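Local coordinates for PA0833-PD protein (Pseudomonas aeruginosa PAO1, PDB 6JFW), which probably binds peptidoglycan through its periplasmic OmpA C-like domain, the part described here, and so helps tie the outer membrane to the cell wall, at residues Y62-T66 / L137-P141; G71-S75 / M112-Q116; F59-N63 / Q100-R106; L9-M13 / N53-N57. All coordinates share one frame; numbering follows the deposited sequence.

Contacts 1, 3 and 4 gather at one end of the domain, while contact 2 lies about 25 Å away from each of them, centre to centre. Contact 4 comes first along the chain, packing helix 3-12 on helix 49-61. That second helix ends in contact 3 and runs straight on into strand 65-72, whose start pairs with strand 132-139 in contact 1 and whose far end meets the 112-116 loop in contact 2. Contact 2 is nested within the loop that contact 1 closes, and its segments alternate with those of contact 3. Strand 65-72 thus spans the OmpA-like domain, joining the helix ends and sheet end of contacts 1 and 3 to the turn of contact 2.

Contact 1: residues Y62-T66 / L137-P141; sequences YNQNT and LRPVP
Thr66 holds OG1 between its backbone N and carbonyl carbon (chi1 62°), which leaves CG2 beside the N and aimed at Val140; there chi1 of -59° puts CG1 anti to the carbonyl carbon. The two methyls meet at 3.5 Å, Thr66 CG2 to Val140 CG1, tighter than usual for carbons. The hydroxyl branch instead lies alongside Arg138, OG1 3.6 Å from its CB, both side chains pointing the same way from one face of the sheet. Beneath them Thr66 and Arg138 form an antiparallel hydrogen-bonded pair, Thr66 N to Arg138 O at 2.9 Å and Arg138 N to Thr66 O at 3.2 Å. The next pair, Asn65 with Pro139, is non-hydrogen-bonded, which suits a proline lacking an N-H. Here Asn65 presses CB to 3.1 Å from Arg138 O and sets its amide against Leu137, with OD1 4.0 Å from CD2. Val140 N then reaches back to Gln64 O in a weak bond of 3.3 Å, where the pairing frays. This is the end of the OmpA-like sheet where the inner strand 65-72 begins and its antiparallel neighbour 132-139 runs out. Helix 3-12 covers Leu137 through Gln5 and Leu9, and Gln5 also takes a weak bond from Asn65 ND2. With mostly exposed side chains, the join depends chiefly on backbone hydrogen bonds, the apolar touches adding a lesser share.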
loop_
_atom_site.group_PDB
_atom_site.type_symbol
_atom_site.label_atom_id
_atom_site.label_comp_id
_atom_site.label_asym_id
_atom_site.label_seq_id
_atom_site.Cartn_x
_atom_site.Cartn_y
_atom_site.Cartn_z
ATOM N N TYR A 62 -14.297 -8.742 3.615
ATOM C CA TYR A 62 -14.692 -8.663 2.207
ATOM C C TYR A 62 -13.813 -9.620 1.413
ATOM O O TYR A 62 -12.719 -9.272 0.969
ATOM C CB TYR A 62 -14.596 -7.233 1.705
ATOM C CG TYR A 62 -15.624 -6.383 2.377
ATOM C CD1 TYR A 62 -16.960 -6.494 2.032
ATOM C CD2 TYR A 62 -15.274 -5.515 3.397
ATOM C CE1 TYR A 62 -17.915 -5.743 2.657
ATOM C CE2 TYR A 62 -16.224 -4.753 4.026
ATOM C CZ TYR A 62 -17.547 -4.875 3.653
ATOM O OH TYR A 62 -18.522 -4.131 4.265
ATOM N N ASN A 63 -14.322 -10.831 1.218
ATOM C CA ASN A 63 -13.521 -11.934 0.710
ATOM C C ASN A 63 -13.484 -12.019 -0.809
ATOM O O ASN A 63 -12.699 -12.809 -1.345
ATOM C CB ASN A 63 -14.043 -13.256 1.292
ATOM C CG ASN A 63 -15.516 -13.487 0.999
ATOM O OD1 ASN A 63 -16.372 -13.318 1.868
ATOM N ND2 ASN A 63 -15.815 -13.893 -0.225
ATOM N N GLN A 64 -14.275 -11.221 -1.520
ATOM C CA GLN A 64 -14.440 -11.393 -2.966
ATOM C C GLN A 64 -13.581 -10.423 -3.771
ATOM O O GLN A 64 -14.050 -9.819 -4.734
ATOM C CB GLN A 64 -15.905 -11.248 -3.350
ATOM C CG GLN A 64 -16.822 -12.223 -2.652
ATOM C CD GLN A 64 -17.754 -12.937 -3.609
ATOM O OE1 GLN A 64 -18.143 -12.387 -4.631
ATOM N NE2 GLN A 64 -18.105 -14.171 -3.283
ATOM N N ASN A 65 -12.313 -10.263 -3.399
ATOM C CA ASN A 65 -11.380 -9.546 -4.256
ATOM C C ASN A 65 -9.977 -10.085 -4.026
ATOM O O ASN A 65 -9.694 -10.724 -3.009
ATOM C CB ASN A 65 -11.432 -8.025 -4.027
ATOM C CG ASN A 65 -11.331 -7.633 -2.564
ATOM O OD1 ASN A 65 -10.499 -8.151 -1.820
ATOM N ND2 ASN A 65 -12.177 -6.696 -2.150
ATOM N N THR A 66 -9.107 -9.844 -5.003
ATOM C CA THR A 66 -7.685 -10.096 -4.833
ATOM C C THR A 66 -7.019 -8.861 -4.255
ATOM O O THR A 66 -7.476 -7.731 -4.448
ATOM C CB THR A 66 -7.000 -10.460 -6.153
ATOM O OG1 THR A 66 -7.111 -9.365 -7.072
ATOM C CG2 THR A 66 -7.612 -11.701 -6.755
ATOM N N LEU A 137 -7.320 -3.492 -4.687
ATOM C CA LEU A 137 -8.353 -4.495 -4.452
ATOM C C LEU A 137 -9.168 -4.630 -5.733
ATOM O O LEU A 137 -9.887 -3.703 -6.122
ATOM C CB LEU A 137 -9.243 -4.107 -3.271
ATOM C CG LEU A 137 -8.583 -3.842 -1.914
ATOM C CD1 LEU A 137 -9.610 -3.326 -0.913
ATOM C CD2 LEU A 137 -7.904 -5.090 -1.379
ATOM N N ARG A 138 -9.051 -5.778 -6.386
ATOM C CA ARG A 138 -9.730 -6.055 -7.631
ATOM C C ARG A 138 -10.799 -7.115 -7.446
ATOM O O ARG A 138 -10.488 -8.198 -6.936
ATOM C CB ARG A 138 -8.738 -6.534 -8.645
ATOM C CG ARG A 138 -9.423 -7.023 -9.801
ATOM C CD ARG A 138 -8.414 -7.144 -10.808
ATOM N NE ARG A 138 -8.761 -6.171 -11.867
ATOM C CZ ARG A 138 -7.903 -5.586 -12.670
ATOM N NH1 ARG A 138 -6.626 -5.842 -12.493
ATOM N NH2 ARG A 138 -8.183 -4.655 -13.617
ATOM N N PRO A 139 -12.047 -6.873 -7.856
ATOM C CA PRO A 139 -13.085 -7.891 -7.660
ATOM C C PRO A 139 -12.772 -9.146 -8.461
ATOM O O PRO A 139 -12.116 -9.100 -9.501
ATOM C CB PRO A 139 -14.364 -7.211 -8.167
ATOM C CG PRO A 139 -14.027 -5.764 -8.331
ATOM C CD PRO A 139 -12.555 -5.707 -8.597
ATOM N N VAL A 140 -13.239 -10.275 -7.946
ATOM C CA VAL A 140 -13.155 -11.546 -8.660
ATOM C C VAL A 140 -14.577 -12.002 -8.949
ATOM O O VAL A 140 -15.533 -11.556 -8.291
ATOM C CB VAL A 140 -12.372 -12.608 -7.856
ATOM C CG1 VAL A 140 -10.971 -12.125 -7.564
ATOM C CG2 VAL A 140 -13.104 -12.953 -6.571
ATOM N N PRO A 141 -14.762 -12.880 -9.943
ATOM C CA PRO A 141 -16.094 -13.465 -10.115
ATOM C C PRO A 141 -16.462 -14.387 -8.956
ATOM O O PRO A 141 -17.591 -14.333 -8.472
ATOM C CB PRO A 141 -15.968 -14.256 -11.423
ATOM C CG PRO A 141 -14.807 -13.649 -12.134
ATOM C CD PRO A 141 -13.858 -13.224 -11.055
#

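Contact 2: residues G71-S75 / M112-Q116; sequences GYTDS and MGPDQ
Gly71 O receives Met112 N at 2.8 Å, and two residues further along Thr73 N donates a hydrogen bond to Gly113 O at 2.9 Å. The second bond is nearly straight at its hydrogen (171°), yet the donor stands well above the carbonyl plane of Gly113, 57° out of it. Thr73 OG1 turns back to its own chain and donates to Asp74 O, in the carbonyl plane and on a lone pair. Thr73 O is served by water: one molecule bridges it to Asp115 O, 2.8 Å from that oxygen, and a second bridges it to Pro114 O, at 2.7 Å. Gly113 and Pro114 are the corners of a type II' beta turn, closed by Asp115 N to Met112 O at 3.2 Å. The turn follows strand 107-111, which lies parallel to strand 65-72 and is joined to it by helix 79-99, a beta-alpha-beta crossover of the OmpA C-like fold; Gly113 N is bonded to Ser86 OG of that helix. The Tyr72 hydroxyl donates to Gln116 OE1 at 2.8 Å, nearly head-on to the C=O, with ring and amide planes only 18° apart. Gln116 manages this with a chain extended beyond CG. Asp115 O sits at the ring edge, 3.2 Å from Tyr72 CD2, while Met112 runs alongside and brings CE to 3.7 Å from Tyr72 CE2. Arg132 adds a cation-pi contact to this ring. Both carboxylates find their partners further off, Asp74 in a salt bridge with Arg131 and Asp115 in one with Arg79.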
loop_
_atom_site.group_PDB
_atom_site.type_symbol
_atom_site.label_atom_id
_atom_site.label_comp_id
_atom_site.label_asym_id
_atom_site.label_seq_id
_atom_site.Cartn_x
_atom_site.Cartn_y
_atom_site.Cartn_z
ATOM N N GLY A 71 4.975 -1.825 -4.191
ATOM C CA GLY A 71 5.865 -0.820 -3.645
ATOM C C GLY A 71 6.423 0.076 -4.736
ATOM O O GLY A 71 6.648 -0.359 -5.863
ATOM N N TYR A 72 6.635 1.345 -4.389
ATOM C CA TYR A 72 7.165 2.326 -5.325
ATOM C C TYR A 72 8.237 3.161 -4.641
ATOM O O TYR A 72 8.262 3.298 -3.416
ATOM C CB TYR A 72 6.082 3.272 -5.859
ATOM C CG TYR A 72 4.996 2.629 -6.684
ATOM C CD1 TYR A 72 3.849 2.130 -6.085
ATOM C CD2 TYR A 72 5.102 2.549 -8.067
ATOM C CE1 TYR A 72 2.845 1.556 -6.835
ATOM C CE2 TYR A 72 4.102 1.973 -8.828
ATOM C CZ TYR A 72 2.977 1.479 -8.206
ATOM O OH TYR A 72 1.977 0.905 -8.957
ATOM N N THR A 73 9.113 3.739 -5.458
ATOM C CA THR A 73 10.110 4.693 -4.998
ATOM C C THR A 73 10.113 5.904 -5.919
ATOM O O THR A 73 9.411 5.953 -6.934
ATOM C CB THR A 73 11.520 4.086 -4.960
ATOM O OG1 THR A 73 11.900 3.674 -6.280
ATOM C CG2 THR A 73 11.575 2.894 -4.021
ATOM N N ASP A 74 10.919 6.890 -5.541
ATOM C CA ASP A 74 11.267 7.993 -6.423
ATOM C C ASP A 74 12.346 7.507 -7.392
ATOM O O ASP A 74 12.713 6.330 -7.405
ATOM C CB ASP A 74 11.718 9.195 -5.602
ATOM C CG ASP A 74 12.926 8.884 -4.748
ATOM O OD1 ASP A 74 12.753 8.320 -3.647
ATOM O OD2 ASP A 74 14.052 9.190 -5.183
ATOM N N SER A 75 12.885 8.411 -8.206
ATOM C CA SER A 75 13.816 8.030 -9.261
ATOM C C SER A 75 15.278 8.257 -8.898
ATOM O O SER A 75 16.150 8.038 -9.746
ATOM C CB SER A 75 13.484 8.783 -10.553
ATOM O OG SER A 75 13.733 10.168 -10.412
ATOM N N MET A 112 8.007 -1.935 -7.806
ATOM C CA MET A 112 8.013 -1.305 -9.116
ATOM C C MET A 112 9.072 -0.229 -9.244
ATOM O O MET A 112 9.216 0.353 -10.326
ATOM C CB MET A 112 6.634 -0.719 -9.426
ATOM C CG MET A 112 5.598 -1.788 -9.638
ATOM S SD MET A 112 5.138 -1.915 -11.363
ATOM C CE MET A 112 3.929 -0.608 -11.444
ATOM N N GLY A 113 9.826 0.034 -8.181
ATOM C CA GLY A 113 10.817 1.077 -8.184
ATOM C C GLY A 113 10.235 2.401 -8.627
ATOM O O GLY A 113 9.161 2.821 -8.186
ATOM N N PRO A 114 10.926 3.069 -9.551
ATOM C CA PRO A 114 10.528 4.421 -9.953
ATOM C C PRO A 114 9.438 4.480 -11.010
ATOM O O PRO A 114 9.096 5.584 -11.450
ATOM C CB PRO A 114 11.843 5.015 -10.488
ATOM C CG PRO A 114 12.734 3.831 -10.806
ATOM C CD PRO A 114 12.083 2.575 -10.314
ATOM N N ASP A 115 8.871 3.351 -11.427
ATOM C CA ASP A 115 7.842 3.386 -12.455
ATOM C C ASP A 115 6.529 3.929 -11.895
ATOM O O ASP A 115 6.262 3.876 -10.691
ATOM C CB ASP A 115 7.620 1.998 -13.051
ATOM C CG ASP A 115 8.802 1.522 -13.870
ATOM O OD1 ASP A 115 9.527 2.378 -14.420
ATOM O OD2 ASP A 115 9.004 0.293 -13.965
ATOM N N GLN A 116 5.708 4.449 -12.800
ATOM C CA GLN A 116 4.428 5.065 -12.468
ATOM C C GLN A 116 4.520 6.077 -11.315
ATOM O O GLN A 116 3.832 5.920 -10.304
ATOM C CB GLN A 116 3.391 3.997 -12.148
ATOM C CG GLN A 116 3.175 2.962 -13.231
ATOM C CD GLN A 116 2.109 1.955 -12.846
ATOM O OE1 GLN A 116 1.835 1.746 -11.663
ATOM N NE2 GLN A 116 1.499 1.325 -13.843
HETATM O O HOH W 1 7.009 5.631 -8.642
HETATM O O HOH W 2 9.574 7.406 -9.553
#

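Contact 3: residues F59-N63 / Q100-R106; sequences FKQYN and QGVDGTR
Arg106 sends its guanidinium edge-on into the C-terminal end of helix 49-61. NH1 donates to Phe59 O at 2.7 Å, an oxygen lying close to the guanidinium plane, though the nitrogen itself stands above the plane of that carbonyl. Arg106 NH2 donates to Tyr62 O at 3.0 Å; this time the donor is in the carbonyl plane on a lone pair, while the oxygen is tilted 31° from the guanidinium. Asn63 sits over one face of the group, its CA 3.8 Å from NH1. The reach comes from a chain extended at chi2 and then bent at chi3 (57°), which swings the nitrogens round to the carbonyls. Alongside, Lys60 lays its CD 3.5 Å from Gly101 O and curls at its last two torsions, leaving NZ in a weak 3.5 Å bond to Gln100 O and a further weak one to Ala56 O. Val102 CG2 comes in at the edge of the Phe59 ring, 4.3 Å from Phe59 CB, and the ring itself heads for Ile67, Val135 and Leu137 of the sheet. The opposing segment leaves helix 79-99 through a Schellman motif at Gly101, then makes an Asx turn, Asp103 OD1 taking Thr105 N, and a short 3-10 turn that ends at Arg106, just ahead of strand 107-111. Arg106 NH2 also donates to Asn65 O, at the start of strand 65-72. Two helices of the OmpA-like domain therefore end here side by side, and the positive charges of Arg106 and Lys60 probably offset the partial negative charge of their closing carbonyls.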
loop_
_atom_site.group_PDB
_atom_site.type_symbol
_atom_site.label_atom_id
_atom_site.label_comp_id
_atom_site.label_asym_id
_atom_site.label_seq_id
_atom_site.Cartn_x
_atom_site.Cartn_y
_atom_site.Cartn_z
ATOM N N PHE A 59 -10.100 -6.617 4.823
ATOM C CA PHE A 59 -9.795 -7.632 3.819
ATOM C C PHE A 59 -10.380 -8.984 4.209
ATOM O O PHE A 59 -10.905 -9.712 3.359
ATOM C CB PHE A 59 -8.280 -7.759 3.623
ATOM C CG PHE A 59 -7.591 -6.482 3.209
ATOM C CD1 PHE A 59 -8.294 -5.426 2.650
ATOM C CD2 PHE A 59 -6.221 -6.353 3.371
ATOM C CE1 PHE A 59 -7.641 -4.262 2.273
ATOM C CE2 PHE A 59 -5.564 -5.197 2.997
ATOM C CZ PHE A 59 -6.274 -4.150 2.446
ATOM N N LYS A 60 -10.286 -9.342 5.493
ATOM C CA LYS A 60 -10.844 -10.607 5.960
ATOM C C LYS A 60 -12.358 -10.640 5.821
ATOM O O LYS A 60 -12.934 -11.700 5.553
ATOM C CB LYS A 60 -10.456 -10.852 7.416
ATOM C CG LYS A 60 -9.113 -11.521 7.591
ATOM C CD LYS A 60 -9.072 -12.334 8.876
ATOM C CE LYS A 60 -8.977 -11.431 10.092
ATOM N NZ LYS A 60 -8.183 -10.207 9.784
ATOM N N GLN A 61 -13.011 -9.497 6.008
ATOM C CA GLN A 61 -14.465 -9.439 5.951
ATOM C C GLN A 61 -14.972 -9.455 4.515
ATOM O O GLN A 61 -15.970 -10.119 4.213
ATOM C CB GLN A 61 -14.944 -8.188 6.683
ATOM C CG GLN A 61 -16.420 -8.133 6.966
ATOM C CD GLN A 61 -16.831 -6.772 7.477
ATOM O OE1 GLN A 61 -17.189 -5.889 6.701
ATOM N NE2 GLN A 61 -16.761 -6.586 8.789
ATOM N N TYR A 62 -14.297 -8.742 3.615
ATOM C CA TYR A 62 -14.692 -8.663 2.207
ATOM C C TYR A 62 -13.813 -9.620 1.413
ATOM O O TYR A 62 -12.719 -9.272 0.969
ATOM C CB TYR A 62 -14.596 -7.233 1.705
ATOM C CG TYR A 62 -15.624 -6.383 2.377
ATOM C CD1 TYR A 62 -16.960 -6.494 2.032
ATOM C CD2 TYR A 62 -15.274 -5.515 3.397
ATOM C CE1 TYR A 62 -17.915 -5.743 2.657
ATOM C CE2 TYR A 62 -16.224 -4.753 4.026
ATOM C CZ TYR A 62 -17.547 -4.875 3.653
ATOM O OH TYR A 62 -18.522 -4.131 4.265
ATOM N N ASN A 63 -14.322 -10.831 1.218
ATOM C CA ASN A 63 -13.521 -11.934 0.710
ATOM C C ASN A 63 -13.484 -12.019 -0.809
ATOM O O ASN A 63 -12.699 -12.809 -1.345
ATOM C CB ASN A 63 -14.043 -13.256 1.292
ATOM C CG ASN A 63 -15.516 -13.487 0.999
ATOM O OD1 ASN A 63 -16.372 -13.318 1.868
ATOM N ND2 ASN A 63 -15.815 -13.893 -0.225
ATOM N N GLN A 100 -1.684 -10.908 10.697
ATOM C CA GLN A 100 -2.977 -10.546 11.263
ATOM C C GLN A 100 -4.101 -11.480 10.834
ATOM O O GLN A 100 -5.236 -11.300 11.286
ATOM C CB GLN A 100 -3.331 -9.106 10.886
ATOM C CG GLN A 100 -2.448 -8.069 11.555
ATOM C CD GLN A 100 -2.607 -8.062 13.063
ATOM O OE1 GLN A 100 -3.624 -7.610 13.589
ATOM N NE2 GLN A 100 -1.604 -8.573 13.767
ATOM N N GLY A 101 -3.828 -12.464 9.982
ATOM C CA GLY A 101 -4.824 -13.453 9.624
ATOM C C GLY A 101 -5.367 -13.357 8.216
ATOM O O GLY A 101 -6.268 -14.131 7.871
ATOM N N VAL A 102 -4.867 -12.439 7.392
ATOM C CA VAL A 102 -5.275 -12.402 5.995
ATOM C C VAL A 102 -4.677 -13.601 5.273
ATOM O O VAL A 102 -3.478 -13.882 5.395
ATOM C CB VAL A 102 -4.848 -11.079 5.340
ATOM C CG1 VAL A 102 -5.206 -11.083 3.869
ATOM C CG2 VAL A 102 -5.510 -9.902 6.041
ATOM N N ASP A 103 -5.517 -14.324 4.532
ATOM C CA ASP A 103 -5.068 -15.502 3.797
ATOM C C ASP A 103 -3.954 -15.123 2.828
ATOM O O ASP A 103 -4.146 -14.278 1.949
ATOM C CB ASP A 103 -6.247 -16.125 3.047
ATOM C CG ASP A 103 -5.946 -17.522 2.515
ATOM O OD1 ASP A 103 -4.768 -17.832 2.235
ATOM O OD2 ASP A 103 -6.900 -18.316 2.372
ATOM N N GLY A 104 -2.789 -15.753 2.995
ATOM C CA GLY A 104 -1.653 -15.429 2.147
ATOM C C GLY A 104 -1.904 -15.696 0.676
ATOM O O GLY A 104 -1.319 -15.036 -0.186
ATOM N N THR A 105 -2.778 -16.657 0.370
ATOM C CA THR A 105 -3.117 -16.994 -1.008
ATOM C C THR A 105 -3.916 -15.893 -1.702
ATOM O O THR A 105 -4.006 -15.895 -2.933
ATOM C CB THR A 105 -3.873 -18.335 -1.020
ATOM O OG1 THR A 105 -3.002 -19.366 -0.538
ATOM C CG2 THR A 105 -4.348 -18.726 -2.417
ATOM N N ARG A 106 -4.464 -14.933 -0.960
ATOM C CA ARG A 106 -5.159 -13.815 -1.583
ATOM C C ARG A 106 -4.232 -12.660 -1.939
ATOM O O ARG A 106 -4.675 -11.712 -2.597
ATOM C CB ARG A 106 -6.273 -13.306 -0.662
ATOM C CG ARG A 106 -7.439 -14.264 -0.531
ATOM C CD ARG A 106 -8.519 -13.678 0.351
ATOM N NE ARG A 106 -8.994 -12.394 -0.154
ATOM C CZ ARG A 106 -9.669 -11.514 0.576
ATOM N NH1 ARG A 106 -9.942 -11.782 1.846
ATOM N NH2 ARG A 106 -10.066 -10.367 0.041
#

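Contact 4: residues L9-M13 / N53-N57; sequences LRRQM and NNLAN
Leu9 and Leu55 meet methyl to methyl, CD2 of one 3.6 Å from CD2 of the other, their side chains crossing at about a right angle. Met13 comes at Leu55 in the same manner: its methyl CE lies 3.9 Å from Leu55 CG and also touches Asn54 CB at 4.2 Å. Bends at chi2 (-56°) and chi3 turn the thioether end back toward helix 49-61 and bring that methyl against both residues. Next to this apolar group, Gln12 stretches its extended chain across to Asn54, with CD 4.0 Å from Asn54 CB. NE2 ends 3.3 Å from Asn54 OD1, the two amide planes being 65° apart. The backbones come nearest at this place, Gln12 CA to Asn54 CA 6.8 Å. One layer out, the helices themselves hold these groups in position: Met13 N is bonded to Leu9 O at 2.9 Å in the last turn of helix 3-12, and Met13 O accepts from Thr16 OG1 just beyond. Asn54 ND2 has a weak bond to Ala50 O in its own helix, which helps set the turn of that amide. Leu9 and Gln12 also rest on Ser58, a turn further along helix 49-61, and Met13 packs on Val18. The arrangement is plain helix-on-helix packing that lays the N-terminal helix against helix 49-61 of the OmpA-like domain. Its chemistry is divided, with leucine and methionine methyls supplying buried dispersion contact while two partly exposed amides line its border.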
loop_
_atom_site.group_PDB
_atom_site.type_symbol
_atom_site.label_atom_id
_atom_site.label_comp_id
_atom_site.label_asym_id
_atom_site.label_seq_id
_atom_site.Cartn_x
_atom_site.Cartn_y
_atom_site.Cartn_z
ATOM N N LEU A 9 -13.751 1.534 4.274
ATOM C CA LEU A 9 -12.333 1.874 4.258
ATOM C C LEU A 9 -12.117 3.370 4.449
ATOM O O LEU A 9 -11.216 3.779 5.191
ATOM C CB LEU A 9 -11.694 1.392 2.957
ATOM C CG LEU A 9 -11.441 -0.114 2.939
ATOM C CD1 LEU A 9 -11.065 -0.596 1.549
ATOM C CD2 LEU A 9 -10.356 -0.459 3.942
ATOM N N ARG A 10 -12.933 4.200 3.794
ATOM C CA ARG A 10 -12.796 5.644 3.958
ATOM C C ARG A 10 -12.971 6.053 5.413
ATOM O O ARG A 10 -12.239 6.912 5.917
ATOM C CB ARG A 10 -13.801 6.380 3.073
ATOM C CG ARG A 10 -13.363 6.448 1.632
ATOM C CD ARG A 10 -14.263 7.316 0.773
ATOM N NE ARG A 10 -13.983 7.057 -0.634
ATOM C CZ ARG A 10 -12.928 7.534 -1.285
ATOM N NH1 ARG A 10 -12.055 8.318 -0.663
ATOM N NH2 ARG A 10 -12.746 7.229 -2.561
ATOM N N ARG A 11 -13.928 5.438 6.109
ATOM C CA ARG A 11 -14.135 5.762 7.515
ATOM C C ARG A 11 -12.928 5.360 8.354
ATOM O O ARG A 11 -12.410 6.162 9.139
ATOM C CB ARG A 11 -15.404 5.081 8.027
ATOM C CG ARG A 11 -15.850 5.589 9.382
ATOM C CD ARG A 11 -17.355 5.768 9.441
ATOM N NE ARG A 11 -17.767 6.402 10.690
ATOM C CZ ARG A 11 -18.390 7.573 10.767
ATOM N NH1 ARG A 11 -18.692 8.244 9.663
ATOM N NH2 ARG A 11 -18.719 8.071 11.951
ATOM N N GLN A 12 -12.456 4.120 8.189
ATOM C CA GLN A 12 -11.346 3.632 9.003
ATOM C C GLN A 12 -10.055 4.396 8.737
ATOM O O GLN A 12 -9.249 4.583 9.655
ATOM C CB GLN A 12 -11.114 2.145 8.750
ATOM C CG GLN A 12 -12.181 1.220 9.289
ATOM C CD GLN A 12 -11.945 -0.211 8.857
ATOM O OE1 GLN A 12 -11.716 -0.481 7.679
ATOM N NE2 GLN A 12 -11.980 -1.134 9.810
ATOM N N MET A 13 -9.826 4.822 7.498
ATOM C CA MET A 13 -8.574 5.482 7.148
ATOM C C MET A 13 -8.603 6.984 7.392
ATOM O O MET A 13 -7.600 7.655 7.124
ATOM C CB MET A 13 -8.216 5.201 5.685
ATOM C CG MET A 13 -7.841 3.750 5.394
ATOM S SD MET A 13 -6.474 3.128 6.401
ATOM C CE MET A 13 -7.329 1.972 7.471
ATOM N N ASN A 53 -3.951 -2.952 11.115
ATOM C CA ASN A 53 -4.891 -3.857 11.770
ATOM C C ASN A 53 -6.295 -3.685 11.210
ATOM O O ASN A 53 -6.993 -4.671 10.943
ATOM C CB ASN A 53 -4.902 -3.618 13.281
ATOM C CG ASN A 53 -3.623 -4.062 13.959
ATOM O OD1 ASN A 53 -2.825 -4.804 13.389
ATOM N ND2 ASN A 53 -3.429 -3.614 15.195
ATOM N N ASN A 54 -6.728 -2.435 11.028
ATOM C CA ASN A 54 -8.051 -2.178 10.469
ATOM C C ASN A 54 -8.147 -2.669 9.031
ATOM O O ASN A 54 -9.168 -3.243 8.631
ATOM C CB ASN A 54 -8.374 -0.686 10.550
ATOM C CG ASN A 54 -8.883 -0.276 11.915
ATOM O OD1 ASN A 54 -9.965 -0.687 12.332
ATOM N ND2 ASN A 54 -8.108 0.543 12.617
ATOM N N LEU A 55 -7.096 -2.448 8.237
ATOM C CA LEU A 55 -7.089 -2.937 6.862
ATOM C C LEU A 55 -7.230 -4.452 6.813
ATOM O O LEU A 55 -7.996 -4.986 6.003
ATOM C CB LEU A 55 -5.806 -2.500 6.155
ATOM C CG LEU A 55 -5.752 -1.069 5.624
ATOM C CD1 LEU A 55 -4.419 -0.795 4.946
ATOM C CD2 LEU A 55 -6.896 -0.832 4.662
ATOM N N ALA A 56 -6.494 -5.162 7.674
ATOM C CA ALA A 56 -6.571 -6.620 7.684
ATOM C C ALA A 56 -7.979 -7.098 8.009
ATOM O O ALA A 56 -8.466 -8.066 7.413
ATOM C CB ALA A 56 -5.565 -7.191 8.684
ATOM N N ASN A 57 -8.653 -6.429 8.949
ATOM C CA ASN A 57 -10.022 -6.808 9.283
ATOM C C ASN A 57 -10.956 -6.594 8.100
ATOM O O ASN A 57 -11.842 -7.419 7.841
ATOM C CB ASN A 57 -10.504 -6.021 10.501
ATOM C CG ASN A 57 -9.790 -6.425 11.774
ATOM O OD1 ASN A 57 -9.225 -7.515 11.861
ATOM N ND2 ASN A 57 -9.811 -5.547 12.770
#